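Side-chain contacts in prolyl oligopeptidase (Novosphingobium capsulatum, PDB 1YR2), which probably cleaves oligopeptides after proline and, less readily, after alanine, as a serine endopeptidase of the S9A family: residues W246-R249 and L250-Q254; M604-F607 and D608-A612. One frame throughout, in Å; residues are numbered along the deposited sequence.

Interaction 1 (W246-R249 and L250-Q254)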
loop_
_atom_site.group_PDB
_atom_site.type_symbol
_atom_site.label_atom_id
_atom_site.label_comp_id
_atom_site.label_asym_id
_atom_site.label_seq_id
_atom_site.Cartn_x
_atom_site.Cartn_y
_atom_site.Cartn_z
ATOM N N TRP A 246 -9.591 -27.826 -14.994
ATOM C CA TRP A 246 -10.113 -29.169 -14.713
ATOM C C TRP A 246 -11.043 -29.178 -13.506
ATOM O O TRP A 246 -11.017 -28.247 -12.678
ATOM C CB TRP A 246 -8.969 -30.118 -14.420
ATOM C CG TRP A 246 -8.028 -30.330 -15.521
ATOM C CD1 TRP A 246 -7.096 -29.435 -16.032
ATOM C CD2 TRP A 246 -7.879 -31.533 -16.292
ATOM N NE1 TRP A 246 -6.398 -30.024 -17.062
ATOM C CE2 TRP A 246 -6.834 -31.312 -17.227
ATOM C CE3 TRP A 246 -8.526 -32.798 -16.278
ATOM C CZ2 TRP A 246 -6.428 -32.291 -18.145
ATOM C CZ3 TRP A 246 -8.126 -33.754 -17.174
ATOM C CH2 TRP A 246 -7.084 -33.502 -18.108
ATOM N N LEU A 247 -11.813 -30.267 -13.395
ATOM C CA LEU A 247 -12.759 -30.494 -12.303
ATOM C C LEU A 247 -12.291 -31.745 -11.586
ATOM O O LEU A 247 -12.155 -32.819 -12.186
ATOM C CB LEU A 247 -14.191 -30.672 -12.800
ATOM C CG LEU A 247 -15.279 -30.912 -11.759
ATOM C CD1 LEU A 247 -15.456 -29.626 -10.937
ATOM C CD2 LEU A 247 -16.577 -31.327 -12.408
ATOM N N HIS A 248 -12.055 -31.609 -10.293
ATOM C CA HIS A 248 -11.758 -32.754 -9.461
ATOM C C HIS A 248 -12.983 -33.164 -8.645
ATOM O O HIS A 248 -13.540 -32.346 -7.895
ATOM C CB HIS A 248 -10.609 -32.463 -8.491
ATOM C CG HIS A 248 -10.322 -33.600 -7.569
ATOM N ND1 HIS A 248 -9.886 -34.819 -8.028
ATOM C CD2 HIS A 248 -10.456 -33.727 -6.219
ATOM C CE1 HIS A 248 -9.724 -35.642 -7.001
ATOM N NE2 HIS A 248 -10.080 -35.012 -5.896
ATOM N N ARG A 249 -13.325 -34.447 -8.709
ATOM C CA ARG A 249 -14.389 -34.998 -7.848
ATOM C C ARG A 249 -13.840 -35.649 -6.592
ATOM O O ARG A 249 -12.935 -36.451 -6.633
ATOM C CB ARG A 249 -15.284 -35.947 -8.648
ATOM C CG ARG A 249 -16.156 -35.159 -9.668
ATOM C CD ARG A 249 -17.113 -36.053 -10.443
ATOM N NE ARG A 249 -17.936 -35.305 -11.391
ATOM C CZ ARG A 249 -17.620 -35.114 -12.661
ATOM N NH1 ARG A 249 -16.488 -35.594 -13.180
ATOM N NH2 ARG A 249 -18.451 -34.441 -13.419
ATOM N N LEU A 250 -14.359 -35.249 -5.450
ATOM C CA LEU A 250 -13.706 -35.600 -4.208
ATOM C C LEU A 250 -13.872 -37.101 -4.018
ATOM O O LEU A 250 -14.903 -37.626 -4.362
ATOM C CB LEU A 250 -14.316 -34.798 -3.050
ATOM C CG LEU A 250 -13.711 -33.463 -2.639
ATOM C CD1 LEU A 250 -12.294 -33.679 -2.135
ATOM C CD2 LEU A 250 -13.745 -32.412 -3.766
ATOM N N GLY A 251 -12.846 -37.772 -3.502
ATOM C CA GLY A 251 -12.837 -39.226 -3.343
ATOM C C GLY A 251 -12.371 -40.030 -4.546
ATOM O O GLY A 251 -12.500 -41.255 -4.592
ATOM N N THR A 252 -11.885 -39.349 -5.570
ATOM C CA THR A 252 -11.325 -40.029 -6.717
ATOM C C THR A 252 -9.890 -39.549 -6.896
ATOM O O THR A 252 -9.504 -38.524 -6.343
ATOM C CB THR A 252 -12.127 -39.749 -8.000
ATOM O OG1 THR A 252 -12.080 -38.352 -8.310
ATOM C CG2 THR A 252 -13.618 -40.016 -7.794
ATOM N N PRO A 253 -9.095 -40.299 -7.636
ATOM C CA PRO A 253 -7.746 -39.858 -7.955
ATOM C C PRO A 253 -7.791 -38.711 -8.955
ATOM O O PRO A 253 -8.762 -38.535 -9.717
ATOM C CB PRO A 253 -7.075 -41.105 -8.551
ATOM C CG PRO A 253 -8.167 -42.015 -8.911
ATOM C CD PRO A 253 -9.387 -41.620 -8.200
ATOM N N GLN A 254 -6.716 -37.937 -8.948
ATOM C CA GLN A 254 -6.595 -36.832 -9.900
ATOM C C GLN A 254 -6.667 -37.325 -11.334
ATOM O O GLN A 254 -7.107 -36.586 -12.237
ATOM C CB GLN A 254 -5.288 -36.048 -9.655
ATOM C CG GLN A 254 -5.113 -34.839 -10.600
ATOM C CD GLN A 254 -3.963 -33.954 -10.208
ATOM O OE1 GLN A 254 -3.015 -34.416 -9.525
ATOM N NE2 GLN A 254 -4.030 -32.668 -10.588
HETATM O O HOH W 1 -11.941 -36.523 -10.184
#

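Interaction 2 (M604-F607 and D608-A612)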
loop_
_atom_site.group_PDB
_atom_site.type_symbol
_atom_site.label_atom_id
_atom_site.label_comp_id
_atom_site.label_asym_id
_atom_site.label_seq_id
_atom_site.Cartn_x
_atom_site.Cartn_y
_atom_site.Cartn_z
ATOM N N MET A 604 20.395 15.214 -9.956
ATOM C CA MET A 604 19.398 15.071 -11.011
ATOM C C MET A 604 19.989 15.286 -12.386
ATOM O O MET A 604 19.282 15.158 -13.391
ATOM C CB MET A 604 18.283 16.085 -10.764
ATOM C CG MET A 604 17.447 15.786 -9.539
ATOM S SD MET A 604 16.628 14.175 -9.588
ATOM C CE MET A 604 15.637 14.292 -11.039
ATOM N N LEU A 605 21.275 15.617 -12.452
ATOM C CA LEU A 605 21.968 15.703 -13.721
ATOM C C LEU A 605 22.600 14.375 -14.113
ATOM O O LEU A 605 22.894 14.182 -15.294
ATOM C CB LEU A 605 23.039 16.807 -13.707
ATOM C CG LEU A 605 22.557 18.193 -13.323
ATOM C CD1 LEU A 605 23.745 19.193 -13.493
ATOM C CD2 LEU A 605 21.388 18.574 -14.144
ATOM N N ARG A 606 22.813 13.492 -13.120
ATOM C CA ARG A 606 23.506 12.233 -13.338
ATOM C C ARG A 606 22.701 10.986 -12.920
ATOM O O ARG A 606 23.248 9.881 -12.875
ATOM C CB ARG A 606 24.851 12.269 -12.596
ATOM C CG ARG A 606 25.854 13.217 -13.211
ATOM C CD ARG A 606 27.146 13.321 -12.431
ATOM N NE ARG A 606 27.861 12.040 -12.360
ATOM C CZ ARG A 606 28.517 11.490 -13.364
ATOM N NH1 ARG A 606 28.571 12.054 -14.556
ATOM N NH2 ARG A 606 29.136 10.350 -13.184
ATOM N N PHE A 607 21.420 11.136 -12.634
ATOM C CA PHE A 607 20.612 10.024 -12.078
ATOM C C PHE A 607 20.526 8.834 -13.036
ATOM O O PHE A 607 20.524 7.670 -12.611
ATOM C CB PHE A 607 19.200 10.487 -11.716
ATOM C CG PHE A 607 18.345 10.773 -12.904
ATOM C CD1 PHE A 607 17.655 9.754 -13.517
ATOM C CD2 PHE A 607 18.211 12.051 -13.409
ATOM C CE1 PHE A 607 16.878 9.987 -14.612
ATOM C CE2 PHE A 607 17.444 12.278 -14.501
ATOM C CZ PHE A 607 16.797 11.224 -15.128
ATOM N N ASP A 608 20.555 9.129 -14.317
ATOM C CA ASP A 608 20.476 8.091 -15.334
ATOM C C ASP A 608 21.799 7.376 -15.661
ATOM O O ASP A 608 21.820 6.509 -16.532
ATOM C CB ASP A 608 19.830 8.639 -16.586
ATOM C CG ASP A 608 20.726 9.592 -17.350
ATOM O OD1 ASP A 608 21.593 10.293 -16.750
ATOM O OD2 ASP A 608 20.565 9.738 -18.569
ATOM N N GLN A 609 22.876 7.722 -14.957
ATOM C CA GLN A 609 24.176 7.081 -15.125
ATOM C C GLN A 609 24.311 5.858 -14.250
ATOM O O GLN A 609 25.324 5.187 -14.304
ATOM C CB GLN A 609 25.323 8.022 -14.726
ATOM C CG GLN A 609 25.242 9.440 -15.307
ATOM C CD GLN A 609 25.965 9.615 -16.614
ATOM O OE1 GLN A 609 26.510 8.670 -17.156
ATOM N NE2 GLN A 609 25.983 10.842 -17.119
ATOM N N PHE A 610 23.333 5.596 -13.387
ATOM C CA PHE A 610 23.492 4.516 -12.416
ATOM C C PHE A 610 22.454 3.433 -12.553
ATOM O O PHE A 610 21.385 3.626 -13.179
ATOM C CB PHE A 610 23.534 5.067 -10.986
ATOM C CG PHE A 610 24.502 6.185 -10.810
ATOM C CD1 PHE A 610 25.864 5.928 -10.658
ATOM C CD2 PHE A 610 24.062 7.498 -10.820
ATOM C CE1 PHE A 610 26.749 6.965 -10.517
ATOM C CE2 PHE A 610 24.960 8.537 -10.655
ATOM C CZ PHE A 610 26.294 8.268 -10.506
ATOM N N THR A 611 22.824 2.256 -12.025
ATOM C CA THR A 611 21.973 1.075 -12.013
ATOM C C THR A 611 20.759 1.262 -12.947
ATOM O O THR A 611 20.899 1.305 -14.158
ATOM C CB THR A 611 21.526 0.779 -10.536
ATOM O OG1 THR A 611 20.801 1.904 -9.959
ATOM C CG2 THR A 611 22.767 0.565 -9.620
ATOM N N ALA A 612 19.683 1.627 -12.276
ATOM C CA ALA A 612 18.294 1.549 -12.583
ATOM C C ALA A 612 17.677 2.917 -12.917
ATOM O O ALA A 612 16.468 3.023 -13.190
ATOM C CB ALA A 612 17.627 1.092 -11.265
HETATM O O HOH W 2 23.468 12.047 -17.086
#

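Interaction 1 (W246-R249 and L250-Q254)
His-248 and Thr-252 meet near the end of strand 244-249, with CE1 of the imidazole 3.0 Å from O of Thr-252. That carbonyl oxygen lies at the ring edge, in the plane. CG of His-248 stands anti to the backbone N (chi1 177°), which places the ring beside the following turn. Both ring nitrogens bond outside the segments, ND1 to Asp-257 and NE2 to Asp-204. Asp-204 lies on strand 204-210 of the neighbouring blade, so His-248 ties two blades together. Asp-204 also takes the backbone N-H of Gly-251. Replacing His-248 by alanine is likely to leave both aspartates without their imidazole partner and to open a gap beside Thr-252.

Arg-249 contributes mainly its backbone. Its carbonyl O accepts two bonds from Thr-252: OG1 at 2.7 Å and the backbone N at 3.3 Å. Both donors approach from the same face of the carbonyl plane, tilted out of it by 22° and 25°. Water 1 joins the same residues, accepting from Arg-249 N at 2.9 Å and donating to Thr-252 OG1 at 2.6 Å. NH1 of Arg-249 hydrogen-bonds to Gln-258.

The positive phi of Gly-251 suits glycine, since a CB would collide with O of Leu-250. The type II beta turn from Arg-249 to Thr-252 opens the loop from strand 244-249 to strand 258-261, within one beta-propeller blade.

Interaction 2 (M604-F607 and D608-A612)
The guanidinium of Arg-606 and the amide of Gln-609 stack with their planes 22° apart. CG of Gln-609 sits over the centre of one guanidinium face, 4.2 Å above the plane. At the amide end, NE2 of Gln-609 comes within 3.8 Å of Arg-606 NH1. A bend at chi3 of the arginine (62°) and one at chi2 of the glutamine bring the two flat groups together. The ring of Phe-610 has CB of Gln-609 over the centre of one face. O of Phe-607 lies near the plane at the edge of the Phe-610 ring. CE2 of Phe-610 also comes 3.1 Å from Arg-606 O, at an oblique approach. The Phe-607 ring carries CB of Asp-608 over one face, a CH-pi contact 4.2 Å from the centroid. C of Met-604 lies in plane at the edge of the Phe-607 ring, and Tyr-620 meets this ring edge-to-face.

Gln-609 N donates to Arg-606 O at 3.0 Å, with an N-H...O angle of 162°. The bond is an i to i+3 link of a short 3-10 turn.

Water 2 links three groups. It donates to Leu-605 O at 2.8 Å and to Asp-608 OD1 at 2.6 Å. It also accepts a weak bond from Gln-609 NE2.

The charges find their partners beyond the turn. Arg-606 NE forms a salt bridge with Glu-65, and Asp-608 OD2 forms one with Arg-614. The stack probably limits how the guanidinium can turn, while Glu-65 pairs its charge. The water and Arg-614 on the two carboxylate oxygens would favour an ionised Asp-608.

From the N terminus, interaction 1 comes first. It closes a short turn after strand 244-249, in the third four-stranded sheet of the beta-propeller, and begins the connection to strand 258-261. Through His-248 it also ties this blade to strand 204-210 of the one before. The chain then runs through the remaining blades into the alpha/beta hydrolase domain. There, interaction 2 closes a turn between strand 594-598 and helix 617-620, near helices 626-633 and 664-675. The contacts are in series and neither nest nor cross. The centres of interactions 1 and 2 are about 55 Å apart. Each is local to its own domain; interaction 1 is at the surface, interaction 2 is partly buried.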